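Side-chain contacts in Phi class glutathione transferase GSTF1 (PDB 4RI6), which probably catalyses conjugation of glutathione to halide-bearing electrophiles, releasing the halide and contributing to detoxification: residues V16-A21 and E104-T109; K96-Q101 and F156-E161; L167-N172 and N193-E198; N172-V177 and K207-R212. All coordinates share one frame; numbering follows the deposited sequence. Where two conformers were deposited one is given.

Contact 1 (V16-A21 and E104-T109); sequences VSRVLA and ETDGQT
R18 and D106 reach for each other across the domain boundary of the glutathione transferase fold. R18 stands on helix 14-25 of the thioredoxin-like N-terminal domain, D106 on helix 93-122 of the all-helical domain. The pair illustrates how a buried ionic contact can work by charge rather than by a directed bond. Although their CA atoms are 11.8 Å apart, the closest of any across the two segments, the side chains approach from opposite directions and fill that distance. The arginine leaves its helix in an extended course, CG anti to the backbone N (chi1 178°), and then bends at chi3 (-66°), which brings the guanidinium obliquely to the carboxylate; the two planes are 37° apart. R18 NH2 lies 3.7 Å from D106 OD2, a long salt bridge with the oxygen well out of the guanidinium plane, and no N-H aims at it. The N-H groups serve other partners: NE bonds S168 OG, and NH1 bonds S69 OG, on a residue that binds glutathione. D106 OD2 in turn bonds S168 OG and forms a salt bridge with R70 of the glutathione pocket, so the carboxylate sits between two arginines and is probably kept ionised by them. S168 is thus the shared hydroxyl of this buried group. On the arginine side, NE stays slightly farther than NH2 from the carboxylate, 4.2 Å from D106 OD2.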
loop_
_atom_site.group_PDB
_atom_site.type_symbol
_atom_site.label_atom_id
_atom_site.label_comp_id
_atom_site.label_asym_id
_atom_site.label_seq_id
_atom_site.Cartn_x
_atom_site.Cartn_y
_atom_site.Cartn_z
ATOM N N VAL A 16 5.350 12.540 -5.343
ATOM C CA VAL A 16 4.977 13.393 -6.477
ATOM C C VAL A 16 5.512 12.808 -7.802
ATOM O O VAL A 16 4.817 12.777 -8.809
ATOM C CB VAL A 16 5.513 14.847 -6.304
ATOM C CG1 VAL A 16 5.238 15.689 -7.562
ATOM C CG2 VAL A 16 4.893 15.513 -5.057
ATOM N N SER A 17 6.758 12.358 -7.789
ATOM C CA SER A 17 7.386 11.794 -8.985
ATOM C C SER A 17 6.626 10.587 -9.524
ATOM O O SER A 17 6.509 10.403 -10.735
ATOM C CB SER A 17 8.844 11.399 -8.690
ATOM O OG SER A 17 9.660 12.555 -8.588
ATOM N N ARG A 18 6.117 9.766 -8.619
ATOM C CA ARG A 18 5.295 8.626 -8.990
ATOM C C ARG A 18 4.080 9.093 -9.779
ATOM O O ARG A 18 3.743 8.534 -10.818
ATOM C CB ARG A 18 4.871 7.851 -7.742
ATOM C CG ARG A 18 3.974 6.664 -8.025
ATOM C CD ARG A 18 3.579 5.897 -6.751
ATOM N NE ARG A 18 4.775 5.289 -6.206
ATOM C CZ ARG A 18 5.473 5.732 -5.172
ATOM N NH1 ARG A 18 5.078 6.786 -4.465
ATOM N NH2 ARG A 18 6.583 5.100 -4.850
ATOM N N VAL A 19 3.428 10.141 -9.300
ATOM C CA VAL A 19 2.252 10.635 -9.996
ATOM C C VAL A 19 2.617 11.264 -11.347
ATOM O O VAL A 19 1.932 11.039 -12.351
ATOM C CB VAL A 19 1.481 11.643 -9.110
ATOM C CG1 VAL A 19 0.377 12.330 -9.885
ATOM C CG2 VAL A 19 0.901 10.935 -7.910
ATOM N N LEU A 20 3.693 12.048 -11.375
ATOM C CA LEU A 20 4.103 12.711 -12.603
ATOM C C LEU A 20 4.432 11.712 -13.688
ATOM O O LEU A 20 4.049 11.890 -14.843
ATOM C CB LEU A 20 5.312 13.623 -12.360
ATOM C CG LEU A 20 5.076 14.832 -11.462
ATOM C CD1 LEU A 20 6.352 15.627 -11.299
ATOM C CD2 LEU A 20 4.004 15.732 -12.050
ATOM N N ALA A 21 5.155 10.660 -13.326
ATOM C CA ALA A 21 5.525 9.657 -14.300
ATOM C C ALA A 21 4.272 8.997 -14.867
ATOM O O ALA A 21 4.206 8.710 -16.069
ATOM C CB ALA A 21 6.446 8.625 -13.678
ATOM N N GLU A 104 1.498 -3.619 -4.615
ATOM C CA GLU A 104 1.413 -3.778 -3.159
ATOM C C GLU A 104 2.781 -4.159 -2.594
ATOM O O GLU A 104 3.130 -3.788 -1.473
ATOM C CB GLU A 104 0.358 -4.828 -2.791
ATOM C CG GLU A 104 -1.042 -4.347 -2.950
ATOM C CD GLU A 104 -1.350 -3.218 -1.986
ATOM O OE1 GLU A 104 -0.967 -3.323 -0.812
ATOM O OE2 GLU A 104 -1.960 -2.217 -2.401
ATOM N N THR A 105 3.552 -4.943 -3.342
ATOM C CA THR A 105 4.904 -5.269 -2.918
ATOM C C THR A 105 5.762 -4.003 -2.825
ATOM O O THR A 105 6.540 -3.860 -1.887
ATOM C CB THR A 105 5.510 -6.340 -3.859
ATOM O OG1 THR A 105 4.746 -7.541 -3.690
ATOM C CG2 THR A 105 6.963 -6.636 -3.528
ATOM N N ASP A 106 5.607 -3.072 -3.754
ATOM C CA ASP A 106 6.233 -1.773 -3.569
ATOM C C ASP A 106 5.756 -1.126 -2.263
ATOM O O ASP A 106 6.555 -0.736 -1.421
ATOM C CB ASP A 106 5.949 -0.829 -4.742
ATOM C CG ASP A 106 6.394 0.584 -4.449
ATOM O OD1 ASP A 106 7.569 0.748 -4.072
ATOM O OD2 ASP A 106 5.582 1.525 -4.562
ATOM N N GLY A 107 4.448 -1.010 -2.093
ATOM C CA GLY A 107 3.915 -0.300 -0.947
ATOM C C GLY A 107 4.258 -0.874 0.414
ATOM O O GLY A 107 4.454 -0.119 1.374
ATOM N N GLN A 108 4.327 -2.201 0.505
ATOM C CA GLN A 108 4.496 -2.898 1.774
ATOM C C GLN A 108 5.869 -3.480 2.037
ATOM O O GLN A 108 6.225 -3.699 3.182
ATOM C CB GLN A 108 3.485 -4.047 1.857
ATOM C CG GLN A 108 2.039 -3.603 1.807
ATOM C CD GLN A 108 1.716 -2.594 2.886
ATOM O OE1 GLN A 108 1.923 -2.855 4.047
ATOM N NE2 GLN A 108 1.269 -1.421 2.496
ATOM N N THR A 109 6.634 -3.747 0.981
ATOM C CA THR A 109 7.863 -4.538 1.125
ATOM C C THR A 109 9.136 -3.780 0.684
ATOM O O THR A 109 10.080 -3.636 1.453
ATOM C CB THR A 109 7.684 -5.862 0.345
ATOM O OG1 THR A 109 6.540 -6.532 0.889
ATOM C CG2 THR A 109 8.926 -6.748 0.458
#

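Contact 2 (K96-Q101 and F156-E161); sequences KANIDQ and FLAGDE
In the loop joining helix 130-150 to helix 164-179, A158 is the one residue of 156-161 that meets segment 96-101 of helix 93-122, at N98 and I99. Its backbone provides the polar half of the joint: N98 ND2 donates to A158 O over 2.7 Å, with an N-H...O angle of 153°. The acceptor lies almost in the plane of the asparagine amide, while the donor is a little tilted from the plane of the alanine carbonyl. With CG anti to the backbone N (chi1 176°), the amide swings off the helix far enough to meet the loop. The same loop closes on itself just behind, F156 N bonding G159 O at 2.9 Å, and the backbone angles of G159 would jam a side chain against that very A158 carbonyl. This is the all-helical C-terminal domain of the transferase fold, and the loop is also tied to the first turn of helix 164-179, where D166 OD1 bonds L157 N. A leucine in place of N98 would probably leave A158 O without its amide donor and remove the polar half of the joint. The apolar half is the A158 methyl, whose CB sits 3.9 Å from I99 CA and 4.0 Å from I99 CG1. One turn on, Q101 NE2 donates to N98 O at 3.1 Å, on a lone pair in the carbonyl plane, and Q101 OE1 bonds F67 N of the second subunit.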
loop_
_atom_site.group_PDB
_atom_site.type_symbol
_atom_site.label_atom_id
_atom_site.label_comp_id
_atom_site.label_asym_id
_atom_site.label_seq_id
_atom_site.Cartn_x
_atom_site.Cartn_y
_atom_site.Cartn_z
ATOM N N LYS A 96 -4.801 -6.559 -14.516
ATOM C CA LYS A 96 -4.734 -5.512 -13.508
ATOM C C LYS A 96 -4.304 -6.098 -12.165
ATOM O O LYS A 96 -3.405 -5.568 -11.523
ATOM C CB LYS A 96 -6.075 -4.796 -13.379
ATOM C CG LYS A 96 -6.080 -3.631 -12.369
ATOM C CD LYS A 96 -7.403 -2.861 -12.378
ATOM C CE LYS A 96 -7.325 -1.670 -11.438
ATOM N NZ LYS A 96 -8.643 -1.032 -11.192
ATOM N N ALA A 97 -4.934 -7.195 -11.751
ATOM C CA ALA A 97 -4.622 -7.804 -10.458
ATOM C C ALA A 97 -3.198 -8.331 -10.431
ATOM O O ALA A 97 -2.473 -8.203 -9.440
ATOM C CB ALA A 97 -5.584 -8.915 -10.163
ATOM N N ASN A 98 -2.784 -8.926 -11.534
ATOM C CA ASN A 98 -1.430 -9.440 -11.630
ATOM C C ASN A 98 -0.376 -8.362 -11.423
ATOM O O ASN A 98 0.632 -8.596 -10.766
ATOM C CB ASN A 98 -1.211 -10.118 -12.988
ATOM C CG ASN A 98 0.199 -10.585 -13.160
ATOM O OD1 ASN A 98 0.686 -11.421 -12.408
ATOM N ND2 ASN A 98 0.876 -10.039 -14.150
ATOM N N ILE A 99 -0.611 -7.185 -11.989
ATOM C CA ILE A 99 0.231 -6.023 -11.745
ATOM C C ILE A 99 0.108 -5.520 -10.311
ATOM O O ILE A 99 1.106 -5.216 -9.648
ATOM C CB ILE A 99 -0.129 -4.905 -12.731
ATOM C CG1 ILE A 99 0.286 -5.330 -14.135
ATOM C CG2 ILE A 99 0.543 -3.576 -12.366
ATOM C CD1 ILE A 99 -0.407 -4.539 -15.232
ATOM N N ASP A 100 -1.126 -5.484 -9.824
ATOM C CA ASP A 100 -1.418 -4.880 -8.531
ATOM C C ASP A 100 -0.692 -5.577 -7.373
ATOM O O ASP A 100 -0.276 -4.913 -6.412
ATOM C CB ASP A 100 -2.924 -4.899 -8.297
ATOM C CG ASP A 100 -3.371 -3.948 -7.204
ATOM O OD1 ASP A 100 -2.895 -2.803 -7.145
ATOM O OD2 ASP A 100 -4.235 -4.351 -6.401
ATOM N N GLN A 101 -0.506 -6.894 -7.438
ATOM C CA GLN A 101 0.197 -7.559 -6.339
ATOM C C GLN A 101 1.638 -7.039 -6.223
ATOM O O GLN A 101 2.171 -6.970 -5.125
ATOM C CB GLN A 101 0.178 -9.086 -6.500
ATOM C CG GLN A 101 1.001 -9.582 -7.657
ATOM C CD GLN A 101 0.723 -11.029 -8.018
ATOM O OE1 GLN A 101 0.469 -11.874 -7.150
ATOM N NE2 GLN A 101 0.751 -11.318 -9.313
ATOM N N PHE A 156 9.872 -7.779 -16.788
ATOM C CA PHE A 156 9.464 -6.780 -15.817
ATOM C C PHE A 156 8.865 -7.507 -14.622
ATOM O O PHE A 156 8.752 -8.736 -14.638
ATOM C CB PHE A 156 8.469 -5.809 -16.451
ATOM C CG PHE A 156 9.040 -5.047 -17.620
ATOM C CD1 PHE A 156 9.806 -3.899 -17.415
ATOM C CD2 PHE A 156 8.805 -5.463 -18.919
ATOM C CE1 PHE A 156 10.360 -3.208 -18.483
ATOM C CE2 PHE A 156 9.345 -4.751 -19.999
ATOM C CZ PHE A 156 10.118 -3.622 -19.766
ATOM N N LEU A 157 8.502 -6.781 -13.569
ATOM C CA LEU A 157 8.102 -7.488 -12.352
ATOM C C LEU A 157 6.893 -8.374 -12.572
ATOM O O LEU A 157 6.851 -9.492 -12.068
ATOM C CB LEU A 157 7.798 -6.508 -11.227
ATOM C CG LEU A 157 9.011 -5.869 -10.576
ATOM C CD1 LEU A 157 8.577 -4.818 -9.592
ATOM C CD2 LEU A 157 9.887 -6.894 -9.860
ATOM N N ALA A 158 5.910 -7.875 -13.312
ATOM C CA ALA A 158 4.647 -8.574 -13.436
ATOM C C ALA A 158 4.500 -9.372 -14.734
ATOM O O ALA A 158 3.485 -10.030 -14.953
ATOM C CB ALA A 158 3.503 -7.567 -13.298
ATOM N N GLY A 159 5.523 -9.366 -15.574
ATOM C CA GLY A 159 5.400 -10.003 -16.867
ATOM C C GLY A 159 6.207 -9.348 -17.962
ATOM O O GLY A 159 7.293 -8.833 -17.705
ATOM N N ASP A 160 5.660 -9.352 -19.176
ATOM C CA ASP A 160 6.466 -9.037 -20.362
ATOM C C ASP A 160 6.345 -7.575 -20.780
ATOM O O ASP A 160 6.876 -7.159 -21.804
ATOM C CB ASP A 160 6.093 -9.963 -21.540
ATOM C CG ASP A 160 4.643 -9.871 -21.944
ATOM O OD1 ASP A 160 3.932 -8.992 -21.434
ATOM O OD2 ASP A 160 4.208 -10.682 -22.788
ATOM N N GLU A 161 5.665 -6.781 -19.962
ATOM C CA GLU A 161 5.336 -5.418 -20.316
ATOM C C GLU A 161 5.570 -4.505 -19.115
ATOM O O GLU A 161 5.234 -4.874 -18.003
ATOM C CB GLU A 161 3.869 -5.360 -20.753
ATOM C CG GLU A 161 3.528 -4.287 -21.754
ATOM C CD GLU A 161 2.111 -4.438 -22.317
ATOM O OE1 GLU A 161 1.466 -5.495 -22.104
ATOM O OE2 GLU A 161 1.642 -3.489 -22.981
#

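Contact 3 (L167-N172 and N193-E198); sequences LSHLPN and NRWWTE
W195 and W196, adjacent on helix 190-200, set their indoles against H169 and L170 of helix 164-179, inside the helical C-terminal domain of the transferase fold. The two segments cross almost perpendicularly, at -92°, with axes 11.0 Å apart, a spacing that large side chains must fill. Walking along the second segment, N193 O comes first: it accepts from T197 N and T197 OG1, which arrive from opposite faces of its plane. W195 follows, its six-membered ring pointing an edge at the face of the H169 imidazole in a T-shaped pair, centroids 5.6 Å apart and planes at 75°. W195 CH2 makes the closest touch, 3.8 Å from H169 CB. Both rings are anchored from outside: W195 NE1 bonds D166 OD1, and H169 NE2 bonds Y147 OH. An alanine in place of W195 would probably open a gap against the imidazole face and deprive D166 of its indole partner. Next, with CG anti to the backbone N (chi1 -179°), W196 carries the far rim of its indole to L170, the two side chains crossing at a slant, with L170 CD2 3.9 Å from W196 CZ3. That rim also meets backbone at the kink around P171 and N172: L170 O lies in the indole plane, 3.6 Å from W196 CH2.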
loop_
_atom_site.group_PDB
_atom_site.type_symbol
_atom_site.label_atom_id
_atom_site.label_comp_id
_atom_site.label_asym_id
_atom_site.label_seq_id
_atom_site.Cartn_x
_atom_site.Cartn_y
_atom_site.Cartn_z
ATOM N N LEU A 167 6.893 1.105 -12.489
ATOM C CA LEU A 167 6.892 2.554 -12.358
ATOM C C LEU A 167 6.996 2.959 -10.900
ATOM O O LEU A 167 7.778 3.841 -10.548
ATOM C CB LEU A 167 5.641 3.150 -13.014
ATOM C CG LEU A 167 5.545 4.668 -13.122
ATOM C CD1 LEU A 167 4.554 5.046 -14.215
ATOM C CD2 LEU A 167 5.142 5.312 -11.783
ATOM N N SER A 168 6.268 2.258 -10.040
ATOM C CA SER A 168 6.187 2.663 -8.657
ATOM C C SER A 168 7.529 2.521 -7.913
ATOM O O SER A 168 7.720 3.178 -6.871
ATOM C CB SER A 168 5.072 1.849 -7.966
ATOM O OG SER A 168 4.618 2.471 -6.789
ATOM N N HIS A 169 8.446 1.699 -8.456
ATOM C CA HIS A 169 9.790 1.528 -7.890
ATOM C C HIS A 169 10.787 2.612 -8.314
ATOM O O HIS A 169 11.846 2.755 -7.708
ATOM C CB HIS A 169 10.373 0.171 -8.270
ATOM C CG HIS A 169 9.716 -0.984 -7.605
ATOM N ND1 HIS A 169 8.475 -1.470 -7.977
ATOM C CD2 HIS A 169 10.118 -1.747 -6.559
ATOM C CE1 HIS A 169 8.145 -2.474 -7.183
ATOM N NE2 HIS A 169 9.120 -2.661 -6.312
ATOM N N LEU A 170 10.448 3.362 -9.351
ATOM C CA LEU A 170 11.380 4.341 -9.887
ATOM C C LEU A 170 11.797 5.421 -8.870
ATOM O O LEU A 170 12.982 5.734 -8.786
ATOM C CB LEU A 170 10.797 5.001 -11.142
ATOM C CG LEU A 170 10.840 4.119 -12.395
ATOM C CD1 LEU A 170 9.965 4.680 -13.518
ATOM C CD2 LEU A 170 12.274 3.949 -12.882
ATOM N N PRO A 171 10.851 5.987 -8.089
ATOM C CA PRO A 171 11.305 7.144 -7.288
ATOM C C PRO A 171 12.355 6.813 -6.220
ATOM O O PRO A 171 13.372 7.506 -6.135
ATOM C CB PRO A 171 10.007 7.658 -6.659
ATOM C CG PRO A 171 8.944 7.250 -7.644
ATOM C CD PRO A 171 9.380 5.895 -8.132
ATOM N N ASN A 172 12.145 5.767 -5.428
ATOM C CA ASN A 172 13.138 5.439 -4.414
ATOM C C ASN A 172 14.361 4.804 -5.052
ATOM O O ASN A 172 15.490 5.052 -4.631
ATOM C CB ASN A 172 12.566 4.520 -3.338
ATOM C CG ASN A 172 11.663 5.258 -2.380
ATOM O OD1 ASN A 172 11.715 6.480 -2.281
ATOM N ND2 ASN A 172 10.846 4.522 -1.657
ATOM N N ASN A 193 19.601 -5.283 -12.255
ATOM C CA ASN A 193 20.279 -4.214 -12.956
ATOM C C ASN A 193 19.736 -4.026 -14.372
ATOM O O ASN A 193 19.568 -2.910 -14.832
ATOM C CB ASN A 193 21.791 -4.471 -12.987
ATOM C CG ASN A 193 22.533 -3.370 -13.688
ATOM O OD1 ASN A 193 22.682 -2.267 -13.169
ATOM N ND2 ASN A 193 23.002 -3.669 -14.881
ATOM N N ARG A 194 19.427 -5.122 -15.047
ATOM C CA ARG A 194 18.835 -5.062 -16.385
ATOM C C ARG A 194 17.497 -4.332 -16.341
ATOM O O ARG A 194 17.231 -3.393 -17.117
ATOM C CB ARG A 194 18.633 -6.467 -16.940
ATOM C CG ARG A 194 18.003 -6.499 -18.312
ATOM C CD ARG A 194 17.285 -7.787 -18.549
ATOM N NE ARG A 194 16.035 -7.850 -17.784
ATOM C CZ ARG A 194 15.655 -8.870 -17.034
ATOM N NH1 ARG A 194 16.446 -9.926 -16.858
ATOM N NH2 ARG A 194 14.484 -8.817 -16.423
ATOM N N TRP A 195 16.654 -4.796 -15.431
ATOM C CA TRP A 195 15.353 -4.207 -15.201
ATOM C C TRP A 195 15.481 -2.722 -14.873
ATOM O O TRP A 195 14.798 -1.902 -15.476
ATOM C CB TRP A 195 14.682 -4.963 -14.068
ATOM C CG TRP A 195 13.475 -4.355 -13.432
ATOM C CD1 TRP A 195 12.209 -4.316 -13.934
ATOM C CD2 TRP A 195 13.402 -3.790 -12.118
ATOM N NE1 TRP A 195 11.356 -3.742 -13.019
ATOM C CE2 TRP A 195 12.061 -3.409 -11.897
ATOM C CE3 TRP A 195 14.341 -3.560 -11.114
ATOM C CZ2 TRP A 195 11.628 -2.821 -10.695
ATOM C CZ3 TRP A 195 13.914 -2.964 -9.922
ATOM C CH2 TRP A 195 12.564 -2.612 -9.726
ATOM N N TRP A 196 16.360 -2.391 -13.926
ATOM C CA TRP A 196 16.567 -1.004 -13.534
ATOM C C TRP A 196 16.956 -0.144 -14.746
ATOM O O TRP A 196 16.461 0.986 -14.932
ATOM C CB TRP A 196 17.637 -0.867 -12.443
ATOM C CG TRP A 196 17.749 0.576 -12.107
ATOM C CD1 TRP A 196 18.773 1.405 -12.407
ATOM C CD2 TRP A 196 16.740 1.388 -11.500
ATOM N NE1 TRP A 196 18.484 2.677 -12.016
ATOM C CE2 TRP A 196 17.234 2.701 -11.461
ATOM C CE3 TRP A 196 15.467 1.133 -10.990
ATOM C CZ2 TRP A 196 16.507 3.752 -10.930
ATOM C CZ3 TRP A 196 14.754 2.174 -10.461
ATOM C CH2 TRP A 196 15.276 3.466 -10.430
ATOM N N THR A 197 17.844 -0.684 -15.572
ATOM C CA THR A 197 18.289 0.020 -16.759
ATOM C C THR A 197 17.111 0.257 -17.688
ATOM O O THR A 197 16.934 1.357 -18.192
ATOM C CB THR A 197 19.392 -0.769 -17.471
ATOM O OG1 THR A 197 20.509 -0.929 -16.590
ATOM C CG2 THR A 197 19.865 -0.049 -18.687
ATOM N N GLU A 198 16.278 -0.756 -17.902
ATOM C CA GLU A 198 15.153 -0.577 -18.815
ATOM C C GLU A 198 14.153 0.432 -18.300
ATOM O O GLU A 198 13.687 1.276 -19.046
ATOM C CB GLU A 198 14.424 -1.895 -19.086
ATOM C CG GLU A 198 15.257 -2.941 -19.808
ATOM C CD GLU A 198 14.419 -3.747 -20.767
ATOM O OE1 GLU A 198 14.276 -4.980 -20.576
ATOM O OE2 GLU A 198 13.904 -3.141 -21.740
#

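Contact 4 (N172-V177 and K207-R212); sequences NGDYLV and KVLEMR
D174 and L209 mark the nearest passage of the two backbones, their CA atoms 9.4 Å apart, and both segments are helical, so side chains and one bridging water span the interval. The Y175 ring and the R212 guanidinium meet face to face, planes 5° apart and centres 4.4 Å apart, a cation-pi stack in which R212 NH1 sits 3.4 Å from Y175 CZ. A bend at chi3 (-75°) turns the guanidinium flat onto the phenol end of the ring. Helix 203-214, which carries R212, closes the transferase fold by packing against helix 14-25 of the N-terminal domain as well as helix 164-179. The rotation of the guanidinium is further fixed by R212 NE bonding P11 O and R212 NH2 bonding S17 OG, while Y175 OH bonds L12 O. A water completes the set: lying in the guanidinium plane, it accepts from R212 NH1 at 2.9 Å and donates to D174 OD1, linking opposite charges that do not touch. The same water hangs over the rim of a Y175 face. D174 OD2 accepts a hydrogen bond from W205 NE1, and the two methyls of L209 lean on the carboxylate, L209 CD1 being 3.8 Å from D174 OD2.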
loop_
_atom_site.group_PDB
_atom_site.type_symbol
_atom_site.label_atom_id
_atom_site.label_comp_id
_atom_site.label_asym_id
_atom_site.label_seq_id
_atom_site.Cartn_x
_atom_site.Cartn_y
_atom_site.Cartn_z
ATOM N N ASN A 172 12.145 5.767 -5.428
ATOM C CA ASN A 172 13.138 5.439 -4.414
ATOM C C ASN A 172 14.361 4.804 -5.052
ATOM O O ASN A 172 15.490 5.052 -4.631
ATOM C CB ASN A 172 12.566 4.520 -3.338
ATOM C CG ASN A 172 11.663 5.258 -2.380
ATOM O OD1 ASN A 172 11.715 6.480 -2.281
ATOM N ND2 ASN A 172 10.846 4.522 -1.657
ATOM N N GLY A 173 14.143 3.967 -6.057
ATOM C CA GLY A 173 15.250 3.331 -6.739
ATOM C C GLY A 173 16.212 4.345 -7.322
ATOM O O GLY A 173 17.435 4.223 -7.172
ATOM N N ASP A 174 15.677 5.384 -7.957
ATOM C CA ASP A 174 16.530 6.319 -8.675
ATOM C C ASP A 174 17.359 7.118 -7.681
ATOM O O ASP A 174 18.541 7.374 -7.915
ATOM C CB ASP A 174 15.696 7.255 -9.575
ATOM C CG ASP A 174 16.541 7.932 -10.665
ATOM O OD1 ASP A 174 17.241 8.893 -10.334
ATOM O OD2 ASP A 174 16.537 7.494 -11.840
ATOM N N TYR A 175 16.766 7.493 -6.549
ATOM C CA TYR A 175 17.549 8.233 -5.570
ATOM C C TYR A 175 18.664 7.356 -5.003
ATOM O O TYR A 175 19.793 7.818 -4.828
ATOM C CB TYR A 175 16.662 8.758 -4.442
ATOM C CG TYR A 175 16.084 10.149 -4.661
ATOM C CD1 TYR A 175 16.900 11.243 -4.879
ATOM C CD2 TYR A 175 14.712 10.363 -4.601
ATOM C CE1 TYR A 175 16.353 12.510 -5.057
ATOM C CE2 TYR A 175 14.162 11.620 -4.776
ATOM C CZ TYR A 175 14.996 12.695 -4.997
ATOM O OH TYR A 175 14.493 13.969 -5.166
ATOM N N LEU A 176 18.368 6.095 -4.714
ATOM C CA LEU A 176 19.406 5.224 -4.176
ATOM C C LEU A 176 20.516 5.002 -5.203
ATOM O O LEU A 176 21.696 5.098 -4.867
ATOM C CB LEU A 176 18.816 3.879 -3.726
ATOM C CG LEU A 176 17.917 4.015 -2.493
ATOM C CD1 LEU A 176 17.245 2.699 -2.168
ATOM C CD2 LEU A 176 18.712 4.546 -1.273
ATOM N N VAL A 177 20.151 4.729 -6.452
ATOM C CA VAL A 177 21.164 4.428 -7.470
ATOM C C VAL A 177 22.028 5.641 -7.806
ATOM O O VAL A 177 23.241 5.514 -7.971
ATOM C CB VAL A 177 20.507 3.869 -8.764
ATOM C CG1 VAL A 177 21.502 3.744 -9.892
ATOM C CG2 VAL A 177 19.914 2.502 -8.494
ATOM N N LYS A 207 11.778 12.557 -18.313
ATOM C CA LYS A 207 11.114 13.855 -18.270
ATOM C C LYS A 207 10.892 14.293 -16.826
ATOM O O LYS A 207 11.062 15.462 -16.510
ATOM C CB LYS A 207 9.799 13.820 -19.046
ATOM C CG LYS A 207 10.016 13.695 -20.537
ATOM C CD LYS A 207 8.748 13.750 -21.356
ATOM C CE LYS A 207 9.056 13.560 -22.833
ATOM N NZ LYS A 207 7.984 14.112 -23.700
ATOM N N VAL A 208 10.550 13.357 -15.951
ATOM C CA VAL A 208 10.386 13.697 -14.559
ATOM C C VAL A 208 11.704 14.193 -13.967
ATOM O O VAL A 208 11.732 15.206 -13.273
ATOM C CB VAL A 208 9.865 12.493 -13.744
ATOM C CG1 VAL A 208 9.881 12.805 -12.246
ATOM C CG2 VAL A 208 8.450 12.099 -14.202
ATOM N N LEU A 209 12.796 13.482 -14.216
ATOM C CA LEU A 209 14.088 13.908 -13.692
ATOM C C LEU A 209 14.483 15.286 -14.222
ATOM O O LEU A 209 15.072 16.100 -13.502
ATOM C CB LEU A 209 15.166 12.894 -14.039
ATOM C CG LEU A 209 15.034 11.538 -13.372
ATOM C CD1 LEU A 209 16.149 10.648 -13.846
ATOM C CD2 LEU A 209 15.064 11.655 -11.858
ATOM N N GLU A 210 14.156 15.577 -15.468
ATOM C CA GLU A 210 14.500 16.898 -15.977
ATOM C C GLU A 210 13.613 17.962 -15.325
ATOM O O GLU A 210 14.084 19.060 -15.022
ATOM C CB GLU A 210 14.382 16.958 -17.500
ATOM C CG GLU A 210 14.869 18.290 -18.118
ATOM C CD GLU A 210 16.363 18.609 -17.884
ATOM O OE1 GLU A 210 17.177 17.690 -17.600
ATOM O OE2 GLU A 210 16.726 19.805 -17.996
ATOM N N MET A 211 12.350 17.629 -15.078
ATOM C CA MET A 211 11.460 18.579 -14.407
ATOM C C MET A 211 12.061 18.939 -13.067
ATOM O O MET A 211 12.043 20.097 -12.652
ATOM C CB MET A 211 10.058 18.024 -14.189
ATOM C CG MET A 211 9.208 17.890 -15.432
ATOM S SD MET A 211 7.644 17.069 -15.065
ATOM C CE MET A 211 6.848 18.331 -14.078
ATOM N N ARG A 212 12.608 17.930 -12.406
ATOM C CA ARG A 212 13.162 18.097 -11.085
ATOM C C ARG A 212 14.431 18.930 -11.132
ATOM O O ARG A 212 14.642 19.833 -10.312
ATOM C CB ARG A 212 13.421 16.715 -10.481
ATOM C CG ARG A 212 13.744 16.713 -9.033
ATOM C CD ARG A 212 14.294 15.375 -8.643
ATOM N NE ARG A 212 13.269 14.339 -8.562
ATOM C CZ ARG A 212 13.562 13.057 -8.422
ATOM N NH1 ARG A 212 14.836 12.681 -8.389
ATOM N NH2 ARG A 212 12.595 12.157 -8.331
HETATM O O HOH W 1 16.460 10.245 -8.333
#

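Contact 1 lies nearest the chain centre and is joined to two of the others: to contact 3 through S168 OG, 2.6 Å from D106 OD2 and 2.9 Å from R18 NE, and to contact 4, where S17 OG is 3.0 Å from R212 NH2. Contacts 1 and 2 both use helix 93-122, their centres about 14 Å apart. Contacts 3 and 4 share N172, with W196 CH2 packed 3.2 Å from D174 N. Contact 2 is peripheral but reaches contact 3 where L157 CD1 meets H169 CE1 at 3.4 Å. Nearest the ligand is contact 1, the R18 side chain being about 4 Å from glutathione. The Y175 side chain of contact 4 is about 7 Å from glutathione. The side chain of H169 is about 12 Å from a bound glutathione.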